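Local coordinates for peptidoglycan-N-acetylglucosamine deacetylase BC_1960 (Bacillus cereus, PDB 5O6Y), which removes the acetyl group from N-acetylglucosamine residues of cell-wall peptidoglycan, and also of chitin oligomers, as a zinc-dependent polysaccharide deacetylase, at residues Ala11-Gly16 against Ser206-Ser211; Pro113-Pro118 against Met137-Ser142. All blocks are in the same frame, centred on the assembly; numbering follows the deposited sequence.

Contact 1: residues Ala11-Gly16 against Ser206-Ser211; sequences AYAFSG and SMFQTS. With NA (sodium ion), chain P; NA (sodium ion), chain O; SO4 (sulfate ion), chain G.
The Phe208 ring carries one face against its own neighbour and an edge against Ser15 across the contact: Met207 CG sits 3.9 Å above the ring plane, over its centre, while Ser15 O meets the rim near the ring plane, 3.2 Å from CE1. Ala13 CB approaches obliquely, 3.8 Å from Phe208 CE1. Here, in the NodB-type deacetylase fold, the end of helix 204-207 and the residue after it pack against the end of strand 12-13, an edge strand of a small parallel sheet, and the loop that follows. Phe208 is the first residue to leave helical backbone angles, and its CG stands anti to the carbonyl carbon (chi1 -60°), which carries the ring tip in toward the strand and the loop after it. The ring also touches Met137 and Val139 of strand 137-139 and Phe115 of strand 115-116.

Met207 supplies the second point of contact. Its chain is extended to SD, which lies 3.6 Å from Gly16 CA, a close approach made where the glycine has no side chain; Met207 also touches Pro17. No hydrogen bond links the two segments, and the 160 Å² they bury comes from these van der Waals contacts near the surface. Beyond Gly16 CA the loop binds ions: one sodium ion is bound by Gly16 O at 2.6 Å and by Ser15 OG, and that same hydroxyl oxygen holds a second sodium ion at 2.6 Å.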
ATOM      1  N   ALA A  11       2.817 -11.028 -12.313  1.00  4.58           N
ATOM      2  CA  ALA A  11       2.362  -9.670 -12.020  1.00  8.33           C
ATOM      3  C   ALA A  11       2.931  -9.287 -10.661  1.00  4.51           C
ATOM      4  O   ALA A  11       2.343  -9.557  -9.613  1.00  7.28           O
ATOM      5  CB  ALA A  11       0.841  -9.587 -12.042  1.00  4.70           C
ATOM      6  N   TYR A  12       4.095  -8.641 -10.685  1.00  8.78           N
ATOM      7  CA  TYR A  12       4.893  -8.440  -9.483  1.00  4.34           C
ATOM      8  C   TYR A  12       5.905  -7.340  -9.768  1.00  8.35           C
ATOM      9  O   TYR A  12       6.605  -7.397 -10.784  1.00  6.18           O
ATOM     10  CB  TYR A  12       5.588  -9.752  -9.092  1.00  4.30           C
ATOM     11  CG  TYR A  12       6.416  -9.719  -7.828  1.00  4.22           C
ATOM     12  CD1 TYR A  12       5.815  -9.741  -6.578  1.00  4.24           C
ATOM     13  CD2 TYR A  12       7.804  -9.712  -7.886  1.00  4.12           C
ATOM     14  CE1 TYR A  12       6.569  -9.729  -5.420  1.00  4.17           C
ATOM     15  CE2 TYR A  12       8.567  -9.701  -6.735  1.00  4.05           C
ATOM     16  CZ  TYR A  12       7.946  -9.710  -5.506  1.00 10.08           C
ATOM     17  OH  TYR A  12       8.707  -9.699  -4.360  1.00 12.91           O
ATOM     18  N   ALA A  13       5.977  -6.341  -8.889  1.00  5.57           N
ATOM     19  CA  ALA A  13       6.849  -5.202  -9.142  1.00  6.01           C
ATOM     20  C   ALA A  13       7.204  -4.516  -7.831  1.00  4.12           C
ATOM     21  O   ALA A  13       6.475  -4.605  -6.840  1.00  4.15           O
ATOM     22  CB  ALA A  13       6.197  -4.203 -10.104  1.00 10.56           C
ATOM     23  N   PHE A  14       8.343  -3.820  -7.850  1.00  4.04           N
ATOM     24  CA  PHE A  14       8.797  -3.018  -6.723  1.00  3.99           C
ATOM     25  C   PHE A  14       8.642  -1.520  -6.938  1.00  3.99           C
ATOM     26  O   PHE A  14       8.546  -0.781  -5.953  1.00  3.98           O
ATOM     27  CB  PHE A  14      10.273  -3.314  -6.415  1.00  3.89           C
ATOM     28  CG  PHE A  14      10.529  -4.724  -5.971  1.00  3.88           C
ATOM     29  CD1 PHE A  14      10.757  -5.726  -6.899  1.00  3.88           C
ATOM     30  CD2 PHE A  14      10.541  -5.048  -4.626  1.00  3.86           C
ATOM     31  CE1 PHE A  14      10.991  -7.026  -6.494  1.00  3.87           C
ATOM     32  CE2 PHE A  14      10.774  -6.346  -4.216  1.00  7.65           C
ATOM     33  CZ  PHE A  14      11.000  -7.335  -5.149  1.00  3.86           C
ATOM     34  N   SER A  15       8.619  -1.057  -8.185  1.00  4.01           N
ATOM     35  CA  SER A  15       8.530   0.364  -8.487  1.00  4.01           C
ATOM     36  C   SER A  15       7.872   0.524  -9.851  1.00  4.08           C
ATOM     37  O   SER A  15       7.576  -0.458 -10.538  1.00  4.11           O
ATOM     38  CB  SER A  15       9.913   1.024  -8.436  1.00  3.92           C
ATOM     39  OG  SER A  15      10.853   0.315  -9.225  1.00  3.88           O
ATOM     40  N   GLY A  16       7.647   1.775 -10.245  1.00  4.09           N
ATOM     41  CA  GLY A  16       6.933   2.069 -11.465  1.00  4.16           C
ATOM     42  C   GLY A  16       7.816   2.539 -12.605  1.00  4.13           C
ATOM     43  O   GLY A  16       9.048   2.447 -12.553  1.00  4.05           O
ATOM     44  N   SER A 206      -2.942   3.832 -11.613  1.00  5.99           N
ATOM     45  CA  SER A 206      -2.448   4.748 -12.636  1.00 10.90           C
ATOM     46  C   SER A 206      -0.972   4.508 -12.935  1.00  4.74           C
ATOM     47  O   SER A 206      -0.543   4.627 -14.087  1.00 17.28           O
ATOM     48  CB  SER A 206      -2.690   6.196 -12.203  1.00 18.25           C
ATOM     49  OG  SER A 206      -2.454   6.362 -10.815  1.00 27.23           O
ATOM     50  N   MET A 207      -0.183   4.151 -11.918  1.00 12.93           N
ATOM     51  CA  MET A 207       1.247   3.940 -12.127  1.00  4.56           C
ATOM     52  C   MET A 207       1.510   2.739 -13.027  1.00 13.39           C
ATOM     53  O   MET A 207       2.366   2.801 -13.919  1.00 17.61           O
ATOM     54  CB  MET A 207       1.960   3.766 -10.785  1.00  4.48           C
ATOM     55  CG  MET A 207       3.386   3.251 -10.917  1.00  7.54           C
ATOM     56  SD  MET A 207       4.283   3.172  -9.357  1.00  4.29           S
ATOM     57  CE  MET A 207       4.680   4.900  -9.099  1.00  4.26           C
ATOM     58  N   PHE A 208       0.794   1.638 -12.812  1.00 13.35           N
ATOM     59  CA  PHE A 208       0.986   0.427 -13.597  1.00 11.52           C
ATOM     60  C   PHE A 208      -0.066   0.260 -14.687  1.00 11.05           C
ATOM     61  O   PHE A 208      -0.133  -0.804 -15.312  1.00 12.92           O
ATOM     62  CB  PHE A 208       1.017  -0.795 -12.674  1.00  4.62           C
ATOM     63  CG  PHE A 208       2.123  -0.746 -11.652  1.00  4.51           C
ATOM     64  CD1 PHE A 208       3.430  -1.030 -12.014  1.00  4.43           C
ATOM     65  CD2 PHE A 208       1.862  -0.397 -10.337  1.00  4.50           C
ATOM     66  CE1 PHE A 208       4.455  -0.974 -11.085  1.00  4.34           C
ATOM     67  CE2 PHE A 208       2.886  -0.338  -9.402  1.00  4.41           C
ATOM     68  CZ  PHE A 208       4.183  -0.628  -9.778  1.00  4.33           C
ATOM     69  N   GLN A 209      -0.871   1.293 -14.940  1.00 11.89           N
ATOM     70  CA  GLN A 209      -1.826   1.328 -16.049  1.00 15.92           C
ATOM     71  C   GLN A 209      -2.714   0.084 -16.066  1.00 10.56           C
ATOM     72  O   GLN A 209      -2.774  -0.667 -17.041  1.00 15.41           O
ATOM     73  CB  GLN A 209      -1.100   1.509 -17.383  1.00 24.56           C
ATOM     74  CG  GLN A 209      -0.549   2.910 -17.592  1.00 35.23           C
ATOM     75  CD  GLN A 209      -1.636   3.969 -17.546  1.00 45.17           C
ATOM     76  OE1 GLN A 209      -2.338   4.193 -18.532  1.00 51.29           O
ATOM     77  NE2 GLN A 209      -1.785   4.619 -16.396  1.00 43.21           N
ATOM     78  N   THR A 210      -3.413  -0.120 -14.954  1.00 10.10           N
ATOM     79  CA  THR A 210      -4.336  -1.237 -14.829  1.00 14.25           C
ATOM     80  C   THR A 210      -5.511  -0.796 -13.969  1.00 14.08           C
ATOM     81  O   THR A 210      -5.465   0.238 -13.298  1.00 14.25           O
ATOM     82  CB  THR A 210      -3.644  -2.474 -14.241  1.00 15.29           C
ATOM     83  OG1 THR A 210      -4.379  -3.650 -14.599  1.00 28.12           O
ATOM     84  CG2 THR A 210      -3.562  -2.376 -12.721  1.00 12.75           C
ATOM     85  N   SER A 211      -6.576  -1.592 -14.003  1.00 12.72           N
ATOM     86  CA  SER A 211      -7.761  -1.277 -13.223  1.00 14.78           C
ATOM     87  C   SER A 211      -7.488  -1.450 -11.733  1.00 14.19           C
ATOM     88  O   SER A 211      -6.584  -2.179 -11.317  1.00 20.93           O
ATOM     89  CB  SER A 211      -8.933  -2.162 -13.644  1.00 26.01           C
ATOM     90  OG  SER A 211     -10.065  -1.931 -12.821  1.00 31.11           O
TER
HETATM   91 NA    NA P 312      11.188   2.073 -11.177  1.00  9.23          NA
HETATM   92 NA    NA O 311      11.831  -2.127  -9.449  1.00 10.51          NA
HETATM   93  S   SO4 G 303     -11.074   1.473 -12.959  1.00 64.80           S
HETATM   94  O1  SO4 G 303     -10.288   1.079 -14.125  1.00 64.66           O
HETATM   95  O2  SO4 G 303     -10.187   2.021 -11.934  1.00 44.11           O
HETATM   96  O3  SO4 G 303     -12.051   2.483 -13.360  1.00 72.80           O
HETATM   97  O4  SO4 G 303     -11.779   0.308 -12.427  1.00 64.77           O
HETATM   98  O   HOH W   1       9.952  -3.944  -9.972  1.00  3.98           O
HETATM   99  O   HOH W   2      12.192   3.910  -9.201  1.00  6.69           O

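Contact 2: residues Pro113-Pro118 against Met137-Ser142; sequences PKFIRP and MIVQWS. With NA (sodium ion), chain N; PE3 (3,6,9,12,15,18,21,24,27,30,33,36,39-tridecaoxahentetracontane-1,41-diol), chain I; 5YA (4-naphthalen-1-yl-~{N}-oxidanyl-benzamide), chain H.
Backbone hydrogen bonds between Lys114-Ile116 and Met137-Val139 define a parallel pairing, the two strands of a beta-alpha-beta unit joined through helix 125-133. Met137 N donates to Lys114 O at 2.9 Å, Ile116 N to Met137 O, and Val139 N to Ile116 O, so the partners step along both strands as parallel register requires.

Apolar contacts lie on both faces of the sheet. On one, Val139 CG2 meets the Phe115 ring at its edge, 3.5 Å from CE2, and the extended Met137 side chain runs beside Phe115 in a Met-aromatic contact, SD 5.0 Å from the ring centroid and oblique to it. On the other, Ile116 CB packs on Ile138 CG1 at 3.9 Å, and Pro118 CD meets Ile138 CG2.

Polar side-chain contacts centre on Arg117. With CG anti to the backbone N (chi1 177°) and a bend at chi3, its guanidinium turns back to the second strand: NE donates to Val139 O at 3.1 Å, nearly straight at 176° and in the guanidinium plane, whereas the bond from NH2 to Gln140 O is weak. Trp141 CE3 lies over one guanidinium face, 4.0 Å above it, with the guanidinium and indole planes 70° apart. NH1 is hydrogen-bonded to Thr26 and makes a long, weak ion pair with Asp28, the predicted proton acceptor.

Trp141 also lines the pocket that holds the hydroxamate ligand, its CZ2 lying 3.3 Å from C12. Arg117 O is hydrogen-bonded to ND1 of the zinc ligand His79, so this strand end, braced by the guanidinium, probably helps position the metal site.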
ATOM      1  N   PRO A 113     -10.543  -5.558  -4.681  1.00 11.32           N
ATOM      2  CA  PRO A 113      -9.257  -4.921  -4.988  1.00  5.39           C
ATOM      3  C   PRO A 113      -8.354  -5.828  -5.812  1.00  5.33           C
ATOM      4  O   PRO A 113      -8.262  -7.034  -5.572  1.00  5.33           O
ATOM      5  CB  PRO A 113      -8.660  -4.639  -3.604  1.00  5.33           C
ATOM      6  CG  PRO A 113      -9.839  -4.609  -2.682  1.00 12.39           C
ATOM      7  CD  PRO A 113     -10.797  -5.623  -3.232  1.00 10.24           C
ATOM      8  N   LYS A 114      -7.686  -5.229  -6.794  1.00  8.04           N
ATOM      9  CA  LYS A 114      -6.772  -5.964  -7.658  1.00 10.28           C
ATOM     10  C   LYS A 114      -5.376  -6.090  -7.063  1.00 12.15           C
ATOM     11  O   LYS A 114      -4.673  -7.067  -7.349  1.00  9.40           O
ATOM     12  CB  LYS A 114      -6.682  -5.282  -9.028  1.00 12.27           C
ATOM     13  CG  LYS A 114      -5.903  -6.065 -10.075  1.00 11.08           C
ATOM     14  CD  LYS A 114      -5.529  -5.183 -11.255  1.00  7.12           C
ATOM     15  CE  LYS A 114      -4.974  -5.999 -12.409  1.00 14.62           C
ATOM     16  NZ  LYS A 114      -6.009  -6.889 -13.001  1.00 19.00           N
ATOM     17  N   PHE A 115      -4.962  -5.135  -6.236  1.00  5.03           N
ATOM     18  CA  PHE A 115      -3.595  -5.090  -5.740  1.00  7.97           C
ATOM     19  C   PHE A 115      -3.476  -5.819  -4.407  1.00 10.98           C
ATOM     20  O   PHE A 115      -4.303  -5.631  -3.508  1.00  7.11           O
ATOM     21  CB  PHE A 115      -3.120  -3.643  -5.607  1.00  4.85           C
ATOM     22  CG  PHE A 115      -2.763  -3.010  -6.919  1.00  6.46           C
ATOM     23  CD1 PHE A 115      -3.744  -2.493  -7.746  1.00  9.29           C
ATOM     24  CD2 PHE A 115      -1.444  -2.950  -7.336  1.00  4.73           C
ATOM     25  CE1 PHE A 115      -3.417  -1.920  -8.962  1.00 10.31           C
ATOM     26  CE2 PHE A 115      -1.111  -2.378  -8.549  1.00  6.55           C
ATOM     27  CZ  PHE A 115      -2.100  -1.863  -9.362  1.00  4.80           C
ATOM     28  N   ILE A 116      -2.446  -6.655  -4.296  1.00  8.00           N
ATOM     29  CA  ILE A 116      -2.105  -7.369  -3.073  1.00  6.43           C
ATOM     30  C   ILE A 116      -0.719  -6.917  -2.637  1.00  9.34           C
ATOM     31  O   ILE A 116       0.165  -6.711  -3.475  1.00  9.53           O
ATOM     32  CB  ILE A 116      -2.135  -8.900  -3.281  1.00  9.86           C
ATOM     33  CG1 ILE A 116      -3.556  -9.387  -3.559  1.00 10.66           C
ATOM     34  CG2 ILE A 116      -1.553  -9.634  -2.079  1.00 15.91           C
ATOM     35  CD1 ILE A 116      -3.655 -10.891  -3.694  1.00  4.95           C
ATOM     36  N   ARG A 117      -0.532  -6.743  -1.331  1.00  4.64           N
ATOM     37  CA  ARG A 117       0.797  -6.548  -0.761  1.00 10.09           C
ATOM     38  C   ARG A 117       0.982  -7.581   0.341  1.00 10.11           C
ATOM     39  O   ARG A 117       0.195  -7.597   1.310  1.00  4.58           O
ATOM     40  CB  ARG A 117       1.000  -5.134  -0.219  1.00  4.50           C
ATOM     41  CG  ARG A 117       2.355  -4.950   0.449  1.00  5.88           C
ATOM     42  CD  ARG A 117       2.643  -3.496   0.769  1.00  8.70           C
ATOM     43  NE  ARG A 117       2.982  -2.723  -0.422  1.00  4.33           N
ATOM     44  CZ  ARG A 117       3.113  -1.400  -0.434  1.00 13.55           C
ATOM     45  NH1 ARG A 117       2.924  -0.707   0.681  1.00 13.59           N
ATOM     46  NH2 ARG A 117       3.424  -0.770  -1.559  1.00  4.29           N
ATOM     47  N   PRO A 118       1.978  -8.455   0.246  1.00 12.21           N
ATOM     48  CA  PRO A 118       2.187  -9.454   1.291  1.00 12.13           C
ATOM     49  C   PRO A 118       2.845  -8.831   2.507  1.00 16.42           C
ATOM     50  O   PRO A 118       3.787  -8.033   2.375  1.00 18.65           O
ATOM     51  CB  PRO A 118       3.108 -10.480   0.616  1.00  7.21           C
ATOM     52  CG  PRO A 118       3.878  -9.674  -0.376  1.00 10.53           C
ATOM     53  CD  PRO A 118       2.947  -8.587  -0.856  1.00  4.38           C
ATOM     54  N   MET A 137      -2.439  -8.287  -8.765  1.00  5.90           N
ATOM     55  CA  MET A 137      -1.099  -7.770  -9.005  1.00  8.51           C
ATOM     56  C   MET A 137      -0.472  -7.440  -7.663  1.00  9.71           C
ATOM     57  O   MET A 137      -1.044  -6.684  -6.874  1.00  4.72           O
ATOM     58  CB  MET A 137      -1.101  -6.537  -9.913  1.00  4.89           C
ATOM     59  CG  MET A 137       0.302  -5.984 -10.134  1.00 13.56           C
ATOM     60  SD  MET A 137       0.480  -4.828 -11.504  1.00 22.36           S
ATOM     61  CE  MET A 137       2.242  -4.521 -11.430  1.00 14.19           C
ATOM     62  N   ILE A 138       0.689  -8.019  -7.409  1.00  4.61           N
ATOM     63  CA  ILE A 138       1.414  -7.790  -6.165  1.00  4.53           C
ATOM     64  C   ILE A 138       2.417  -6.668  -6.365  1.00  4.45           C
ATOM     65  O   ILE A 138       3.204  -6.686  -7.309  1.00 11.39           O
ATOM     66  CB  ILE A 138       2.120  -9.068  -5.657  1.00 10.78           C
ATOM     67  CG1 ILE A 138       1.110 -10.064  -5.082  1.00  4.57           C
ATOM     68  CG2 ILE A 138       3.147  -8.719  -4.590  1.00  9.92           C
ATOM     69  CD1 ILE A 138       0.440 -10.930  -6.115  1.00  4.64           C
ATOM     70  N   VAL A 139       2.382  -5.682  -5.472  1.00  9.87           N
ATOM     71  CA  VAL A 139       3.293  -4.547  -5.517  1.00  8.42           C
ATOM     72  C   VAL A 139       3.960  -4.424  -4.157  1.00  7.42           C
ATOM     73  O   VAL A 139       3.275  -4.267  -3.139  1.00  4.69           O
ATOM     74  CB  VAL A 139       2.573  -3.241  -5.886  1.00  8.22           C
ATOM     75  CG1 VAL A 139       3.500  -2.053  -5.681  1.00  4.33           C
ATOM     76  CG2 VAL A 139       2.085  -3.297  -7.324  1.00  7.70           C
ATOM     77  N   GLN A 140       5.289  -4.502  -4.138  1.00  5.78           N
ATOM     78  CA  GLN A 140       6.046  -4.287  -2.912  1.00  4.14           C
ATOM     79  C   GLN A 140       6.322  -2.801  -2.727  1.00  4.11           C
ATOM     80  O   GLN A 140       5.390  -1.991  -2.722  1.00  4.17           O
ATOM     81  CB  GLN A 140       7.352  -5.083  -2.939  1.00  5.34           C
ATOM     82  CG  GLN A 140       7.181  -6.573  -3.208  1.00  9.47           C
ATOM     83  CD  GLN A 140       6.782  -7.363  -1.974  1.00  8.90           C
ATOM     84  OE1 GLN A 140       6.224  -6.817  -1.021  1.00 14.93           O
ATOM     85  NE2 GLN A 140       7.074  -8.658  -1.984  1.00  4.54           N
ATOM     86  N   TRP A 141       7.593  -2.431  -2.585  1.00  5.90           N
ATOM     87  CA  TRP A 141       7.970  -1.037  -2.393  1.00  6.03           C
ATOM     88  C   TRP A 141       9.457  -0.886  -2.680  1.00  6.97           C
ATOM     89  O   TRP A 141      10.212  -1.862  -2.666  1.00  6.38           O
ATOM     90  CB  TRP A 141       7.650  -0.557  -0.973  1.00  4.00           C
ATOM     91  CG  TRP A 141       8.384  -1.321   0.085  1.00 16.78           C
ATOM     92  CD1 TRP A 141       9.595  -1.007   0.635  1.00 19.69           C
ATOM     93  CD2 TRP A 141       7.962  -2.536   0.715  1.00 10.97           C
ATOM     94  NE1 TRP A 141       9.949  -1.949   1.570  1.00 16.95           N
ATOM     95  CE2 TRP A 141       8.964  -2.899   1.639  1.00 11.88           C
ATOM     96  CE3 TRP A 141       6.834  -3.352   0.590  1.00 11.91           C
ATOM     97  CZ2 TRP A 141       8.871  -4.041   2.427  1.00 21.71           C
ATOM     98  CZ3 TRP A 141       6.743  -4.486   1.379  1.00 17.88           C
ATOM     99  CH2 TRP A 141       7.755  -4.819   2.285  1.00 23.29           C
ATOM    100  N   SER A 142       9.869   0.358  -2.939  1.00  3.86           N
ATOM    101  CA  SER A 142      11.269   0.672  -3.178  1.00  5.68           C
ATOM    102  C   SER A 142      11.824   1.751  -2.260  1.00  5.33           C
ATOM    103  O   SER A 142      13.040   1.973  -2.264  1.00  5.88           O
ATOM    104  CB  SER A 142      11.486   1.101  -4.641  1.00  5.86           C
ATOM    105  OG  SER A 142      10.781   2.291  -4.946  1.00  7.48           O
TER
HETATM  106 NA    NA N 310      12.577   3.988  -6.214  1.00  5.37          NA
HETATM  107  O25 PE3 I 305      12.399  -4.317   0.189  0.69 28.90           O
HETATM  108  C24 PE3 I 305      11.355  -4.215  -0.740  0.69 25.82           C
HETATM  109  C23 PE3 I 305      10.743  -5.601  -0.933  0.69 17.55           C
HETATM  110  O22 PE3 I 305      11.007  -6.363   0.211  0.69 17.85           O
HETATM  111  C1  5YA H 304      11.889  -2.886   7.483  0.66 46.63           C
HETATM  112  C2  5YA H 304      10.499  -3.034   7.442  0.66 46.94           C
HETATM  113  C3  5YA H 304       9.907  -4.080   6.736  0.66 47.44           C
HETATM  114  C4  5YA H 304      10.732  -5.007   6.028  0.66 48.25           C
HETATM  115  C5  5YA H 304      12.150  -4.855   6.070  0.66 48.20           C
HETATM  116  C6  5YA H 304      12.721  -3.777   6.810  0.66 47.55           C
HETATM  117  C7  5YA H 304      10.174  -6.090   5.285  0.66 46.57           C
HETATM  118  C8  5YA H 304      11.012  -6.975   4.613  0.66 44.62           C
HETATM  119  O1  5YA H 304       3.597  -4.249   5.344  0.66 29.49           O
HETATM  120  C9  5YA H 304      12.402  -6.824   4.656  0.66 42.16           C
HETATM  121  C10 5YA H 304      12.980  -5.780   5.372  0.66 44.42           C
HETATM  122  C11 5YA H 304       8.418  -4.193   6.710  0.66 43.99           C
HETATM  123  C12 5YA H 304       7.748  -3.830   5.558  0.66 42.68           C
HETATM  124  C13 5YA H 304       6.372  -3.916   5.490  0.66 43.10           C
HETATM  125  N1  5YA H 304       3.392  -4.643   7.519  0.66 30.81           N
HETATM  126  C14 5YA H 304       5.647  -4.352   6.580  0.66 37.31           C
HETATM  127  C15 5YA H 304       6.308  -4.711   7.747  0.66 39.66           C
HETATM  128  C16 5YA H 304       7.694  -4.630   7.813  0.66 41.40           C
HETATM  129  C17 5YA H 304       4.125  -4.418   6.443  0.66 32.47           C
HETATM  130  O2  5YA H 304       1.992  -4.698   7.397  0.66  4.46           O
HETATM  131  O   HOH W   3      14.927   3.343  -4.587  1.00  5.15           O

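How the contacts relate
The two contacts lie about 9 Å apart between centres and share the three-stranded parallel sheet, in which strand 137-139 runs between edge strands 12-13 and 115-116. Along the chain, contact 2 is nested inside the loop that contact 1 closes: 12-13 supplies an edge strand, and Phe208, after helix 204-207, packs against the sheet. They meet directly: Ala13 O lies 3.0 Å from Gln140 N and Tyr12 OH 3.1 Å from Gln140 NE2, both probable hydrogen bonds, while Thr210 and Ser211 pack on Lys114. Contact 1 thereby brings segments near both ends of the chain against the buried strand pair of contact 2, whose far end reaches the pocket that holds the hydroxamate ligand.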